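Local coordinates for putative siderophore-degrading esterase (Eurofung) (Emericella nidulans, PDB 6GUO), which hydrolyses the ester bonds of the bacterial xenosiderophore enterobactin, allowing its iron to be released inside the fungal cell, at residues A47-V58 and V154-G163. Numbering follows the deposited sequence.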
ATOM      1  N   ALA A  47       9.468   4.034 -23.612  1.00 25.54           N
ATOM      2  CA  ALA A  47       8.480   2.956 -23.597  1.00 25.15           C
ATOM      3  C   ALA A  47       8.494   2.096 -24.870  1.00 26.01           C
ATOM      4  O   ALA A  47       7.670   1.186 -25.001  1.00 24.85           O
ATOM      5  CB  ALA A  47       7.093   3.541 -23.373  1.00 23.89           C
ATOM      6  N   SER A  48       9.414   2.386 -25.796  1.00 27.34           N
ATOM      7  CA  SER A  48       9.559   1.653 -27.062  1.00 28.45           C
ATOM      8  C   SER A  48       8.247   1.574 -27.849  1.00 27.13           C
ATOM      9  O   SER A  48       7.861   0.509 -28.336  1.00 28.31           O
ATOM     10  CB  SER A  48      10.143   0.255 -26.811  1.00 29.97           C
ATOM     11  OG  SER A  48      11.415   0.342 -26.190  1.00 31.32           O
ATOM     12  N   GLY A  49       7.555   2.707 -27.945  1.00 25.65           N
ATOM     13  CA  GLY A  49       6.298   2.794 -28.690  1.00 26.50           C
ATOM     14  C   GLY A  49       5.032   2.422 -27.930  1.00 24.18           C
ATOM     15  O   GLY A  49       3.940   2.642 -28.438  1.00 23.64           O
ATOM     16  N   LYS A  50       5.162   1.874 -26.721  1.00 22.56           N
ATOM     17  CA  LYS A  50       3.995   1.494 -25.926  1.00 23.91           C
ATOM     18  C   LYS A  50       3.174   2.705 -25.482  1.00 22.55           C
ATOM     19  O   LYS A  50       3.704   3.804 -25.294  1.00 20.93           O
ATOM     20  CB  LYS A  50       4.404   0.659 -24.705  1.00 25.57           C
ATOM     21  CG  LYS A  50       4.894  -0.735 -25.061  1.00 28.90           C
ATOM     22  CD  LYS A  50       5.410  -1.475 -23.837  1.00 33.27           C
ATOM     23  CE  LYS A  50       5.912  -2.867 -24.193  1.00 37.91           C
ATOM     24  NZ  LYS A  50       6.916  -3.354 -23.205  1.00 42.21           N
ATOM     25  N   SER A  51       1.871   2.483 -25.342  1.00 22.00           N
ATOM     26  CA  SER A  51       0.950   3.481 -24.812  1.00 22.32           C
ATOM     27  C   SER A  51       0.916   3.361 -23.296  1.00 20.84           C
ATOM     28  O   SER A  51       1.544   2.465 -22.717  1.00 19.96           O
ATOM     29  CB  SER A  51      -0.443   3.273 -25.399  1.00 24.20           C
ATOM     30  OG  SER A  51      -0.401   3.389 -26.811  1.00 27.30           O
ATOM     31  N   ALA A  52       0.189   4.263 -22.649  1.00 19.56           N
ATOM     32  CA  ALA A  52       0.075   4.238 -21.196  1.00 19.99           C
ATOM     33  C   ALA A  52      -1.211   4.878 -20.714  1.00 19.56           C
ATOM     34  O   ALA A  52      -1.860   5.624 -21.442  1.00 21.65           O
ATOM     35  CB  ALA A  52       1.266   4.940 -20.563  1.00 19.83           C
ATOM     36  N   ASN A  53      -1.576   4.549 -19.482  1.00 17.70           N
ATOM     37  CA  ASN A  53      -2.561   5.302 -18.731  1.00 16.96           C
ATOM     38  C   ASN A  53      -1.801   6.089 -17.677  1.00 15.33           C
ATOM     39  O   ASN A  53      -0.581   5.951 -17.558  1.00 14.81           O
ATOM     40  CB  ASN A  53      -3.596   4.357 -18.130  1.00 17.99           C
ATOM     41  CG  ASN A  53      -4.377   3.615 -19.203  1.00 19.37           C
ATOM     42  OD1 ASN A  53      -4.778   4.208 -20.201  1.00 21.68           O
ATOM     43  ND2 ASN A  53      -4.568   2.314 -19.018  1.00 21.83           N
ATOM     44  N   ALA A  54      -2.507   6.947 -16.956  1.00 14.79           N
ATOM     45  CA  ALA A  54      -1.875   7.804 -15.956  1.00 14.92           C
ATOM     46  C   ALA A  54      -2.779   7.990 -14.751  1.00 15.45           C
ATOM     47  O   ALA A  54      -3.995   8.107 -14.894  1.00 17.67           O
ATOM     48  CB  ALA A  54      -1.524   9.151 -16.563  1.00 14.63           C
ATOM     49  N   VAL A  55      -2.175   8.015 -13.565  1.00 14.16           N
ATOM     50  CA  VAL A  55      -2.897   8.330 -12.343  1.00 14.20           C
ATOM     51  C   VAL A  55      -2.195   9.499 -11.667  1.00 13.78           C
ATOM     52  O   VAL A  55      -0.973   9.481 -11.477  1.00 14.66           O
ATOM     53  CB  VAL A  55      -3.065   7.111 -11.401  1.00 15.10           C
ATOM     54  CG1 VAL A  55      -1.734   6.526 -10.948  1.00 16.21           C
ATOM     55  CG2 VAL A  55      -3.939   7.481 -10.210  1.00 15.36           C
ATOM     56  N   TYR A  56      -2.988  10.522 -11.355  1.00 13.66           N
ATOM     57  CA  TYR A  56      -2.530  11.732 -10.689  1.00 14.02           C
ATOM     58  C   TYR A  56      -2.962  11.665  -9.230  1.00 14.12           C
ATOM     59  O   TYR A  56      -4.122  11.373  -8.937  1.00 14.88           O
ATOM     60  CB  TYR A  56      -3.099  12.974 -11.394  1.00 14.73           C
ATOM     61  CG  TYR A  56      -2.476  13.185 -12.755  1.00 16.07           C
ATOM     62  CD1 TYR A  56      -1.442  14.101 -12.935  1.00 16.55           C
ATOM     63  CD2 TYR A  56      -2.890  12.439 -13.859  1.00 16.67           C
ATOM     64  CE1 TYR A  56      -0.844  14.278 -14.174  1.00 17.66           C
ATOM     65  CE2 TYR A  56      -2.296  12.609 -15.103  1.00 17.87           C
ATOM     66  CZ  TYR A  56      -1.279  13.534 -15.256  1.00 18.39           C
ATOM     67  OH  TYR A  56      -0.683  13.703 -16.482  1.00 19.79           O
ATOM     68  N   LEU A  57      -2.024  11.924  -8.321  1.00 14.29           N
ATOM     69  CA  LEU A  57      -2.261  11.813  -6.887  1.00 14.79           C
ATOM     70  C   LEU A  57      -2.031  13.159  -6.207  1.00 14.13           C
ATOM     71  O   LEU A  57      -0.975  13.749  -6.377  1.00 14.58           O
ATOM     72  CB  LEU A  57      -1.305  10.791  -6.273  1.00 16.34           C
ATOM     73  CG  LEU A  57      -1.112   9.437  -6.958  1.00 18.09           C
ATOM     74  CD1 LEU A  57       0.039   8.690  -6.297  1.00 19.41           C
ATOM     75  CD2 LEU A  57      -2.381   8.618  -6.886  1.00 19.60           C
ATOM     76  N   VAL A  58      -3.012  13.627  -5.436  1.00 14.23           N
ATOM     77  CA  VAL A  58      -2.791  14.776  -4.536  1.00 15.70           C
ATOM     78  C   VAL A  58      -2.397  14.235  -3.160  1.00 16.35           C
ATOM     79  O   VAL A  58      -2.567  13.051  -2.905  1.00 17.19           O
ATOM     80  CB  VAL A  58      -3.980  15.756  -4.504  1.00 16.90           C
ATOM     81  CG1 VAL A  58      -4.182  16.348  -5.893  1.00 17.87           C
ATOM     82  CG2 VAL A  58      -5.262  15.110  -3.986  1.00 17.74           C
ATOM     83  N   VAL A 154       4.745   8.779 -25.869  1.00 22.30           N
ATOM     84  CA  VAL A 154       3.752   7.899 -25.254  1.00 21.51           C
ATOM     85  C   VAL A 154       2.352   8.471 -25.459  1.00 21.12           C
ATOM     86  O   VAL A 154       2.074   9.599 -25.049  1.00 20.57           O
ATOM     87  CB  VAL A 154       4.024   7.738 -23.740  1.00 20.86           C
ATOM     88  CG1 VAL A 154       2.970   6.857 -23.078  1.00 21.30           C
ATOM     89  CG2 VAL A 154       5.415   7.164 -23.514  1.00 21.32           C
ATOM     90  N   SER A 155       1.476   7.689 -26.088  1.00 20.93           N
ATOM     91  CA  SER A 155       0.062   8.039 -26.193  1.00 23.56           C
ATOM     92  C   SER A 155      -0.630   7.661 -24.887  1.00 22.93           C
ATOM     93  O   SER A 155      -0.605   6.491 -24.487  1.00 22.49           O
ATOM     94  CB  SER A 155      -0.591   7.318 -27.375  1.00 25.53           C
ATOM     95  OG  SER A 155      -1.976   7.603 -27.443  1.00 27.78           O
ATOM     96  N   PHE A 156      -1.233   8.648 -24.224  1.00 23.55           N
ATOM     97  CA  PHE A 156      -1.919   8.433 -22.948  1.00 23.04           C
ATOM     98  C   PHE A 156      -3.400   8.179 -23.169  1.00 23.23           C
ATOM     99  O   PHE A 156      -4.074   8.987 -23.793  1.00 26.25           O
ATOM    100  CB  PHE A 156      -1.702   9.613 -22.001  1.00 22.29           C
ATOM    101  CG  PHE A 156      -0.329   9.637 -21.396  1.00 21.55           C
ATOM    102  CD1 PHE A 156      -0.066   8.949 -20.217  1.00 21.20           C
ATOM    103  CD2 PHE A 156       0.714  10.301 -22.031  1.00 20.42           C
ATOM    104  CE1 PHE A 156       1.204   8.956 -19.665  1.00 21.34           C
ATOM    105  CE2 PHE A 156       1.988  10.305 -21.489  1.00 20.30           C
ATOM    106  CZ  PHE A 156       2.235   9.635 -20.301  1.00 20.32           C
ATOM    107  N   GLY A 157      -3.892   7.063 -22.640  1.00 23.26           N
ATOM    108  CA  GLY A 157      -5.248   6.597 -22.898  1.00 25.56           C
ATOM    109  C   GLY A 157      -6.266   7.078 -21.889  1.00 26.49           C
ATOM    110  O   GLY A 157      -7.175   7.829 -22.228  1.00 31.08           O
ATOM    111  N   ARG A 158      -6.108   6.628 -20.651  1.00 23.95           N
ATOM    112  CA  ARG A 158      -7.045   6.911 -19.572  1.00 23.77           C
ATOM    113  C   ARG A 158      -6.294   7.664 -18.485  1.00 21.31           C
ATOM    114  O   ARG A 158      -5.171   7.297 -18.166  1.00 19.96           O
ATOM    115  CB  ARG A 158      -7.602   5.599 -19.020  1.00 27.94           C
ATOM    116  CG  ARG A 158      -8.834   5.761 -18.152  1.00 31.99           C
ATOM    117  CD  ARG A 158      -9.489   4.422 -17.839  1.00 35.83           C
ATOM    118  NE  ARG A 158     -10.416   3.973 -18.888  1.00 39.00           N
ATOM    119  CZ  ARG A 158     -10.199   3.006 -19.789  1.00 42.24           C
ATOM    120  NH1 ARG A 158     -11.153   2.718 -20.671  1.00 45.16           N
ATOM    121  NH2 ARG A 158      -9.056   2.321 -19.836  1.00 44.84           N
ATOM    122  N   THR A 159      -6.903   8.716 -17.941  1.00 20.26           N
ATOM    123  CA  THR A 159      -6.319   9.474 -16.831  1.00 19.63           C
ATOM    124  C   THR A 159      -7.211   9.382 -15.604  1.00 18.25           C
ATOM    125  O   THR A 159      -8.439   9.358 -15.716  1.00 19.26           O
ATOM    126  CB  THR A 159      -6.088  10.955 -17.183  1.00 21.50           C
ATOM    127  OG1 THR A 159      -7.335  11.578 -17.510  1.00 22.94           O
ATOM    128  CG2 THR A 159      -5.121  11.073 -18.351  1.00 22.96           C
ATOM    129  N   ALA A 160      -6.582   9.325 -14.434  1.00 15.91           N
ATOM    130  CA  ALA A 160      -7.300   9.241 -13.173  1.00 15.01           C
ATOM    131  C   ALA A 160      -6.752  10.241 -12.167  1.00 14.01           C
ATOM    132  O   ALA A 160      -5.565  10.577 -12.202  1.00 14.24           O
ATOM    133  CB  ALA A 160      -7.207   7.836 -12.608  1.00 15.35           C
ATOM    134  N   LEU A 161      -7.633  10.700 -11.284  1.00 13.38           N
ATOM    135  CA  LEU A 161      -7.276  11.532 -10.138  1.00 14.41           C
ATOM    136  C   LEU A 161      -7.667  10.796  -8.862  1.00 14.48           C
ATOM    137  O   LEU A 161      -8.838  10.441  -8.686  1.00 14.54           O
ATOM    138  CB  LEU A 161      -8.018  12.868 -10.196  1.00 15.49           C
ATOM    139  CG  LEU A 161      -7.811  13.845  -9.023  1.00 16.49           C
ATOM    140  CD1 LEU A 161      -6.357  14.290  -8.903  1.00 16.34           C
ATOM    141  CD2 LEU A 161      -8.735  15.041  -9.183  1.00 17.33           C
ATOM    142  N   PHE A 162      -6.696  10.605  -7.967  1.00 14.08           N
ATOM    143  CA  PHE A 162      -6.948  10.057  -6.637  1.00 13.90           C
ATOM    144  C   PHE A 162      -6.611  11.086  -5.574  1.00 13.67           C
ATOM    145  O   PHE A 162      -5.571  11.729  -5.638  1.00 13.95           O
ATOM    146  CB  PHE A 162      -6.113   8.800  -6.391  1.00 14.23           C
ATOM    147  CG  PHE A 162      -6.294   8.208  -5.015  1.00 14.16           C
ATOM    148  CD1 PHE A 162      -7.136   7.127  -4.813  1.00 14.71           C
ATOM    149  CD2 PHE A 162      -5.623   8.741  -3.913  1.00 13.94           C
ATOM    150  CE1 PHE A 162      -7.304   6.582  -3.550  1.00 14.66           C
ATOM    151  CE2 PHE A 162      -5.792   8.202  -2.648  1.00 13.70           C
ATOM    152  CZ  PHE A 162      -6.635   7.123  -2.468  1.00 13.54           C
ATOM    153  N   GLY A 163      -7.489  11.195  -4.583  1.00 14.37           N
ATOM    154  CA  GLY A 163      -7.224  11.957  -3.371  1.00 14.49           C
ATOM    155  C   GLY A 163      -7.940  11.348  -2.175  1.00 15.22           C
ATOM    156  O   GLY A 163      -8.993  10.725  -2.329  1.00 15.37           O
TER
HETATM  157  O   HOH W   1       2.204   5.321 -27.507  1.00 29.01           O
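Ala52 and Phe156 pair in parallel, in the ladder of strands 52-58 and 156-164, whose bridges run on to Leu57 and Phe162. Backbone hydrogen bonds carry it: Ala52 N reaches Ser155 O, Gly157 N gives to Ala52 O at 2.8 Å, and farther along Tyr56 N meets Ala160 O at 2.7 Å and Phe162 N meets Tyr56 O nearly straight, at 171°. Between Ala52 and Ala54 the register slips by one residue, a beta bulge at Gly157 and Arg158. Here the N-H that follows Gly157's, that of Arg158, turns to the Asn53 side chain: chi1 of -63° sets CG beside its own N, and Arg158 N donates to Asn53 OD1 at 2.8 Å, a bent bond (141°). Before the strands begin, a water accepts from Ser155 N and donates weakly to Lys50 O.

Apolar side chains meet on both faces of the pair. On one, the Phe156 ring lies by Ala52 and Ala54, its CD1 3.9 Å from Ala54 CB, while Val154 CG1 lies over one face of that ring, toward its rim, and touches Ala52 CB at 3.6 Å. On the other, Leu57 CD2 meets Phe162 CB at 3.8 Å and Val55 CG2 faces Ala160 CB.

Both strands are central in the alpha/beta-hydrolase sheet, and Gly163 opens the GxSxG sequence of a probable nucleophile elbow. Helix 131-150 packs on the face of Tyr56, Phe156 and Thr159; strand 83-90 flanks 52-58, and strand 184-188 flanks 156-164.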